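Encapsidation protein (Bacillus phage phi29, PDB 5HD9) probably hydrolyses ATP through its ASCE-fold N-terminal domain to drive the packaging of viral DNA. Local coordinates at residues 9-20 with 177-188. Sequence-based numbering, arbitrary orientation.
Sequences MLSYDRILNFVI and FNVYDDALIEIP
Y12 lies across L184, whose CD1 sits 4.1 Å from the centroid of the Y12 ring and only 6° off its normal, a CH-pi contact over the face. L184 has CG anti to its backbone N (chi1 172°), which puts CD1 over the Y12 ring and CD2 against Y12 CD2 and the backbone O of M9. Two further side chains meet the Y12 ring obliquely: V179 CG2 comes 3.3 Å from Y12 CE1, and Y12 CE2 lies over one face of the F177 ring, the two planes inclined at 37°.

R14 bends at chi2 and grips a single acceptor side-on. R14 NE reaches Y180 O at 2.8 Å, nearly along the C=O axis, while R14 NH2 approaches the same oxygen, Y180 O, from above the carbonyl plane at 3.2 Å. NH1 also donates to Y12 O, and these three bonds, all with acceptors close to the guanidinium plane, fix the rotation of the group between Y180 O and the backbone O of Y12. V179 CG1 packs against NH2.

Between the backbones, strands 16-19 and 183-186 run parallel, with F18 N to L184 O and E186 N to F18 O both at 2.8 Å. M9 CB and CG only touch E186 OE1, which is hydrogen-bonded to the hydroxyl of Y4; OE2 forms a salt bridge with R176 and accepts from a water that in turn accepts from M9 N.

Strand 16-19 thus sits between 149-153 and 183-186, with 177-179 folded back antiparallel at the sheet edge. Helix 7-11 lies over the L184 face, where V19 touches K27 of a probable P-loop; on the other face, F18 and I185 pack against helix 162-167.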
loop_
_atom_site.group_PDB
_atom_site.type_symbol
_atom_site.label_atom_id
_atom_site.label_comp_id
_atom_site.label_asym_id
_atom_site.label_seq_id
_atom_site.Cartn_x
_atom_site.Cartn_y
_atom_site.Cartn_z
HETATM N N MSE A 9 12.633 -2.205 -5.399
HETATM C CA MSE A 9 11.728 -1.081 -5.175
HETATM C C MSE A 9 11.921 -0.497 -3.779
HETATM O O MSE A 9 12.035 0.718 -3.615
HETATM C CB MSE A 9 10.270 -1.518 -5.366
HETATM C CG MSE A 9 9.244 -0.400 -5.193
HETATM SE SE MSE A 9 8.569 -0.233 -3.360
HETATM C CE MSE A 9 7.587 -1.917 -3.240
ATOM N N LEU A 10 11.970 -1.371 -2.778
ATOM C CA LEU A 10 12.112 -0.950 -1.386
ATOM C C LEU A 10 13.473 -0.319 -1.109
ATOM O O LEU A 10 13.590 0.563 -0.256
ATOM C CB LEU A 10 11.898 -2.142 -0.451
ATOM C CG LEU A 10 10.469 -2.680 -0.373
ATOM C CD1 LEU A 10 10.461 -4.082 0.217
ATOM C CD2 LEU A 10 9.592 -1.751 0.448
ATOM N N SER A 11 14.496 -0.773 -1.827
ATOM C CA SER A 11 15.858 -0.292 -1.610
ATOM C C SER A 11 16.000 1.195 -1.932
ATOM O O SER A 11 16.895 1.861 -1.415
ATOM C CB SER A 11 16.851 -1.104 -2.449
ATOM O OG SER A 11 16.704 -0.829 -3.829
ATOM N N TYR A 12 15.122 1.716 -2.786
ATOM C CA TYR A 12 15.138 3.137 -3.121
ATOM C C TYR A 12 14.818 3.991 -1.900
ATOM O O TYR A 12 15.200 5.159 -1.831
ATOM C CB TYR A 12 14.145 3.446 -4.240
ATOM C CG TYR A 12 14.662 3.136 -5.626
ATOM C CD1 TYR A 12 15.393 4.077 -6.337
ATOM C CD2 TYR A 12 14.421 1.905 -6.222
ATOM C CE1 TYR A 12 15.867 3.805 -7.599
ATOM C CE2 TYR A 12 14.892 1.623 -7.487
ATOM C CZ TYR A 12 15.614 2.576 -8.172
ATOM O OH TYR A 12 16.092 2.301 -9.432
ATOM N N ASP A 13 14.102 3.404 -0.945
ATOM C CA ASP A 13 13.844 4.059 0.331
ATOM C C ASP A 13 13.051 5.361 0.158
ATOM O O ASP A 13 13.272 6.329 0.885
ATOM C CB ASP A 13 15.174 4.334 1.044
ATOM C CG ASP A 13 15.090 4.128 2.542
ATOM O OD1 ASP A 13 13.995 4.313 3.114
ATOM O OD2 ASP A 13 16.127 3.778 3.148
ATOM N N ARG A 14 12.130 5.380 -0.803
ATOM C CA ARG A 14 11.305 6.564 -1.049
ATOM C C ARG A 14 10.043 6.526 -0.189
ATOM O O ARG A 14 9.500 5.455 0.079
ATOM C CB ARG A 14 10.932 6.673 -2.535
ATOM C CG ARG A 14 12.126 6.786 -3.488
ATOM C CD ARG A 14 13.164 7.778 -2.972
ATOM N NE ARG A 14 13.975 8.374 -4.035
ATOM C CZ ARG A 14 15.230 8.036 -4.333
ATOM N NH1 ARG A 14 15.865 7.078 -3.665
ATOM N NH2 ARG A 14 15.858 8.668 -5.315
ATOM N N ILE A 15 9.582 7.699 0.237
ATOM C CA ILE A 15 8.408 7.802 1.102
ATOM C C ILE A 15 7.136 7.438 0.350
ATOM O O ILE A 15 6.197 6.891 0.934
ATOM C CB ILE A 15 8.253 9.228 1.682
ATOM C CG1 ILE A 15 9.470 9.601 2.531
ATOM C CG2 ILE A 15 6.980 9.348 2.513
ATOM C CD1 ILE A 15 9.665 8.751 3.758
ATOM N N LEU A 16 7.112 7.752 -0.943
ATOM C CA LEU A 16 5.942 7.505 -1.783
ATOM C C LEU A 16 6.324 6.606 -2.958
ATOM O O LEU A 16 7.274 6.888 -3.684
ATOM C CB LEU A 16 5.360 8.835 -2.273
ATOM C CG LEU A 16 3.847 8.984 -2.461
ATOM C CD1 LEU A 16 3.046 8.486 -1.268
ATOM C CD2 LEU A 16 3.525 10.447 -2.724
ATOM N N ASN A 17 5.590 5.510 -3.124
ATOM C CA ASN A 17 5.882 4.522 -4.160
ATOM C C ASN A 17 4.624 4.114 -4.915
ATOM O O ASN A 17 3.584 3.854 -4.307
ATOM C CB ASN A 17 6.534 3.276 -3.550
ATOM C CG ASN A 17 7.780 3.596 -2.750
ATOM O OD1 ASN A 17 8.892 3.565 -3.277
ATOM N ND2 ASN A 17 7.603 3.893 -1.469
ATOM N N PHE A 18 4.729 4.060 -6.242
ATOM C CA PHE A 18 3.621 3.641 -7.095
ATOM C C PHE A 18 4.046 2.468 -7.977
ATOM O O PHE A 18 4.893 2.622 -8.852
ATOM C CB PHE A 18 3.139 4.801 -7.972
ATOM C CG PHE A 18 2.855 6.065 -7.208
ATOM C CD1 PHE A 18 3.842 7.019 -7.032
ATOM C CD2 PHE A 18 1.598 6.305 -6.678
ATOM C CE1 PHE A 18 3.586 8.185 -6.335
ATOM C CE2 PHE A 18 1.338 7.470 -5.978
ATOM C CZ PHE A 18 2.336 8.410 -5.810
ATOM N N VAL A 19 3.456 1.299 -7.741
ATOM C CA VAL A 19 3.707 0.127 -8.576
ATOM C C VAL A 19 2.488 -0.105 -9.461
ATOM O O VAL A 19 1.394 -0.381 -8.961
ATOM C CB VAL A 19 4.000 -1.126 -7.735
ATOM C CG1 VAL A 19 4.518 -2.250 -8.622
ATOM C CG2 VAL A 19 5.016 -0.807 -6.641
ATOM N N ILE A 20 2.677 0.015 -10.772
ATOM C CA ILE A 20 1.556 0.019 -11.707
ATOM C C ILE A 20 1.758 -0.971 -12.848
ATOM O O ILE A 20 2.853 -1.498 -13.048
ATOM C CB ILE A 20 1.325 1.431 -12.283
ATOM C CG1 ILE A 20 2.537 1.889 -13.105
ATOM C CG2 ILE A 20 1.036 2.411 -11.146
ATOM C CD1 ILE A 20 2.349 3.235 -13.780
ATOM N N PHE A 177 11.840 1.464 -13.642
ATOM C CA PHE A 177 11.896 2.418 -12.537
ATOM C C PHE A 177 12.059 3.856 -13.011
ATOM O O PHE A 177 13.046 4.205 -13.663
ATOM C CB PHE A 177 13.045 2.072 -11.585
ATOM C CG PHE A 177 12.843 0.792 -10.826
ATOM C CD1 PHE A 177 11.997 0.748 -9.731
ATOM C CD2 PHE A 177 13.503 -0.364 -11.205
ATOM C CE1 PHE A 177 11.810 -0.426 -9.030
ATOM C CE2 PHE A 177 13.316 -1.544 -10.508
ATOM C CZ PHE A 177 12.471 -1.572 -9.419
ATOM N N ASN A 178 11.066 4.675 -12.687
ATOM C CA ASN A 178 11.169 6.122 -12.799
ATOM C C ASN A 178 11.380 6.702 -11.409
ATOM O O ASN A 178 10.518 6.575 -10.537
ATOM C CB ASN A 178 9.919 6.713 -13.447
ATOM C CG ASN A 178 9.904 6.527 -14.947
ATOM O OD1 ASN A 178 10.300 7.418 -15.697
ATOM N ND2 ASN A 178 9.456 5.360 -15.395
ATOM N N VAL A 179 12.527 7.341 -11.215
ATOM C CA VAL A 179 12.988 7.724 -9.887
ATOM C C VAL A 179 12.937 9.232 -9.684
ATOM O O VAL A 179 13.368 10.001 -10.542
ATOM C CB VAL A 179 14.433 7.234 -9.641
ATOM C CG1 VAL A 179 14.872 7.542 -8.210
ATOM C CG2 VAL A 179 14.544 5.743 -9.924
ATOM N N TYR A 180 12.416 9.640 -8.531
ATOM C CA TYR A 180 12.346 11.045 -8.153
ATOM C C TYR A 180 12.878 11.182 -6.729
ATOM O O TYR A 180 13.154 10.175 -6.076
ATOM C CB TYR A 180 10.910 11.560 -8.276
ATOM C CG TYR A 180 10.259 11.166 -9.585
ATOM C CD1 TYR A 180 9.613 9.944 -9.717
ATOM C CD2 TYR A 180 10.304 12.004 -10.692
ATOM C CE1 TYR A 180 9.026 9.569 -10.909
ATOM C CE2 TYR A 180 9.717 11.636 -11.892
ATOM C CZ TYR A 180 9.079 10.417 -11.991
ATOM O OH TYR A 180 8.492 10.040 -13.178
ATOM N N ASP A 181 13.032 12.412 -6.248
ATOM C CA ASP A 181 13.679 12.634 -4.957
ATOM C C ASP A 181 12.928 11.971 -3.803
ATOM O O ASP A 181 13.545 11.325 -2.951
ATOM C CB ASP A 181 13.828 14.133 -4.680
ATOM C CG ASP A 181 14.898 14.784 -5.541
ATOM O OD1 ASP A 181 15.891 14.104 -5.886
ATOM O OD2 ASP A 181 14.751 15.982 -5.864
ATOM N N ASP A 182 11.607 12.122 -3.782
ATOM C CA ASP A 182 10.790 11.582 -2.694
ATOM C C ASP A 182 9.772 10.551 -3.168
ATOM O O ASP A 182 8.945 10.087 -2.379
ATOM C CB ASP A 182 10.060 12.712 -1.965
ATOM C CG ASP A 182 10.976 13.501 -1.059
ATOM O OD1 ASP A 182 11.419 12.941 -0.035
ATOM O OD2 ASP A 182 11.247 14.678 -1.368
ATOM N N ALA A 183 9.834 10.186 -4.444
ATOM C CA ALA A 183 8.867 9.247 -4.997
ATOM C C ALA A 183 9.489 8.310 -6.028
ATOM O O ALA A 183 10.561 8.578 -6.569
ATOM C CB ALA A 183 7.695 9.999 -5.607
ATOM N N LEU A 184 8.788 7.212 -6.290
ATOM C CA LEU A 184 9.262 6.167 -7.183
ATOM C C LEU A 184 8.078 5.537 -7.912
ATOM O O LEU A 184 7.052 5.250 -7.298
ATOM C CB LEU A 184 10.034 5.106 -6.391
ATOM C CG LEU A 184 10.455 3.836 -7.131
ATOM C CD1 LEU A 184 11.460 4.169 -8.217
ATOM C CD2 LEU A 184 11.030 2.819 -6.158
ATOM N N ILE A 185 8.219 5.339 -9.219
ATOM C CA ILE A 185 7.210 4.636 -10.006
ATOM C C ILE A 185 7.827 3.375 -10.595
ATOM O O ILE A 185 8.784 3.454 -11.369
ATOM C CB ILE A 185 6.640 5.521 -11.141
ATOM C CG1 ILE A 185 5.926 6.738 -10.550
ATOM C CG2 ILE A 185 5.668 4.720 -12.019
ATOM C CD1 ILE A 185 5.519 7.783 -11.576
ATOM N N GLU A 186 7.281 2.221 -10.218
ATOM C CA GLU A 186 7.737 0.944 -10.753
ATOM C C GLU A 186 6.701 0.356 -11.703
ATOM O O GLU A 186 5.514 0.322 -11.394
ATOM C CB GLU A 186 8.028 -0.059 -9.633
ATOM C CG GLU A 186 8.668 -1.353 -10.146
ATOM C CD GLU A 186 8.870 -2.385 -9.062
ATOM O OE1 GLU A 186 8.211 -2.275 -8.006
ATOM O OE2 GLU A 186 9.688 -3.309 -9.266
ATOM N N ILE A 187 7.165 -0.097 -12.861
ATOM C CA ILE A 187 6.329 -0.848 -13.788
ATOM C C ILE A 187 6.931 -2.243 -13.928
ATOM O O ILE A 187 7.787 -2.472 -14.781
ATOM C CB ILE A 187 6.222 -0.156 -15.160
ATOM C CG1 ILE A 187 5.593 1.230 -14.995
ATOM C CG2 ILE A 187 5.373 -0.989 -16.110
ATOM C CD1 ILE A 187 5.727 2.129 -16.202
ATOM N N PRO A 188 6.505 -3.179 -13.066
ATOM C CA PRO A 188 7.138 -4.501 -13.074
ATOM C C PRO A 188 6.866 -5.277 -14.355
ATOM O O PRO A 188 5.751 -5.245 -14.873
ATOM C CB PRO A 188 6.503 -5.212 -11.871
ATOM C CG PRO A 188 5.841 -4.144 -11.067
ATOM C CD PRO A 188 5.458 -3.080 -12.034
HETATM O O HOH W 1 11.149 -4.327 -7.118
HETATM O O HOH W 2 11.627 9.832 0.114
#